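Local coordinates for protein ribokinase (Staphylococcus aureus, PDB 3RY7) that catalyses the ATP- and magnesium-dependent phosphorylation of D-ribose at O-5, giving D-ribose 5-phosphate, at residues 208-211 and 212-216. Sequence-based numbering, arbitrary orientation.
Sequences ANYF and LSIGI
Phe211 O takes two backbone N-H groups from the residues three and five positions on, Ile214 N at 3.1 Å and Ile216 N at 3.2 Å. The two donors reach it from opposite faces of the carbonyl plane; Ile214 N stands well above that plane, with a C=O...N angle of 113°, whereas Ile216 N comes in less tilted. With Gly215 N bonded to Leu212 O, the Ile216 N bond defines a Schellman motif; Ile214 is the first residue off helical angles, and Gly215, at positive phi, is the C-prime residue of the motif. One turn earlier the pattern is still regular: Leu212 N meets Ala208 O at 2.8 Å in an almost straight bond, 176° at the hydrogen. The next carbonyl but one, Tyr210 O, receives a weak bond from Ile214 N and a shorter one, 2.8 Å, from Ser213 OG, which lies between its own backbone N and carbonyl carbon, within range of the carbonyl three residues back.

Side-chain packing accompanies these bonds. CG of Tyr210 lies anti to the backbone N (chi1 168°), which sends the ring outward and leaning toward the C-terminal end of the helix; there Ile214 CD1 sits 3.6 Å from Tyr210 CE1 and also touches the hydroxyl end, the two side chains crossing at a slant. Phe211 and Ile216 run side by side in the same direction, Phe211 CD1 lying 3.9 Å from Ile216 CD1. Both residues also pack on Ile183 of strand 182-183, so the end of helix 201-213 and the chain leaving it rest together on the large sheet. Because Phe211 O accepts two N-H groups from opposite faces, it probably restrains the path of the chain as it leaves the helix, while the serine hydroxyl supplements the weakened backbone bonding at Tyr210 O.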
# COMPACT_ATOMS: atom_id res chain seq x y z
N ALA A 208 17.43 -30.90 9.73
CA ALA A 208 18.41 -30.91 8.66
C ALA A 208 18.97 -32.32 8.42
O ALA A 208 19.05 -32.79 7.29
CB ALA A 208 19.52 -29.94 8.95
N ASN A 209 19.35 -33.00 9.50
CA ASN A 209 19.99 -34.30 9.39
C ASN A 209 19.06 -35.33 8.78
O ASN A 209 19.50 -36.22 8.03
CB ASN A 209 20.51 -34.78 10.75
CG ASN A 209 21.87 -34.19 11.08
OD1 ASN A 209 22.68 -33.93 10.19
ND2 ASN A 209 22.14 -33.97 12.37
N TYR A 210 17.78 -35.22 9.10
CA TYR A 210 16.79 -36.06 8.46
C TYR A 210 16.82 -35.82 6.95
O TYR A 210 16.95 -36.77 6.18
CB TYR A 210 15.39 -35.80 8.99
CG TYR A 210 14.38 -36.47 8.09
CD1 TYR A 210 13.66 -35.74 7.16
CD2 TYR A 210 14.20 -37.85 8.13
CE1 TYR A 210 12.75 -36.35 6.32
CE2 TYR A 210 13.30 -38.48 7.29
CZ TYR A 210 12.57 -37.73 6.38
OH TYR A 210 11.67 -38.33 5.53
N PHE A 211 16.71 -34.55 6.53
CA PHE A 211 16.67 -34.26 5.09
C PHE A 211 17.95 -34.65 4.36
O PHE A 211 17.90 -35.23 3.28
CB PHE A 211 16.27 -32.80 4.80
CG PHE A 211 14.87 -32.48 5.24
CD1 PHE A 211 13.79 -33.16 4.70
CD2 PHE A 211 14.63 -31.55 6.23
CE1 PHE A 211 12.51 -32.90 5.12
CE2 PHE A 211 13.35 -31.29 6.66
CZ PHE A 211 12.28 -31.97 6.09
N LEU A 212 19.10 -34.34 4.95
CA LEU A 212 20.37 -34.74 4.37
C LEU A 212 20.42 -36.26 4.21
O LEU A 212 20.90 -36.76 3.19
CB LEU A 212 21.54 -34.25 5.22
CG LEU A 212 21.73 -32.73 5.25
CD1 LEU A 212 22.53 -32.32 6.49
CD2 LEU A 212 22.38 -32.24 3.97
N SER A 213 19.91 -36.99 5.19
CA SER A 213 20.04 -38.45 5.16
C SER A 213 19.23 -39.05 4.01
O SER A 213 19.53 -40.15 3.54
CB SER A 213 19.64 -39.09 6.49
OG SER A 213 18.23 -39.27 6.59
N ILE A 214 18.21 -38.34 3.54
CA ILE A 214 17.39 -38.88 2.47
C ILE A 214 17.77 -38.31 1.10
O ILE A 214 17.07 -38.53 0.10
CB ILE A 214 15.87 -38.79 2.76
CG1 ILE A 214 15.42 -37.33 2.90
CG2 ILE A 214 15.52 -39.59 4.02
CD1 ILE A 214 13.92 -37.22 3.08
N GLY A 215 18.90 -37.60 1.07
CA GLY A 215 19.50 -37.21 -0.19
C GLY A 215 19.34 -35.75 -0.58
O GLY A 215 19.88 -35.33 -1.61
N ILE A 216 18.59 -34.98 0.21
CA ILE A 216 18.46 -33.55 -0.04
C ILE A 216 19.73 -32.82 0.39
O ILE A 216 20.13 -32.87 1.55
CB ILE A 216 17.24 -32.92 0.69
CG1 ILE A 216 15.93 -33.44 0.09
CG2 ILE A 216 17.30 -31.41 0.59
CD1 ILE A 216 14.98 -34.06 1.10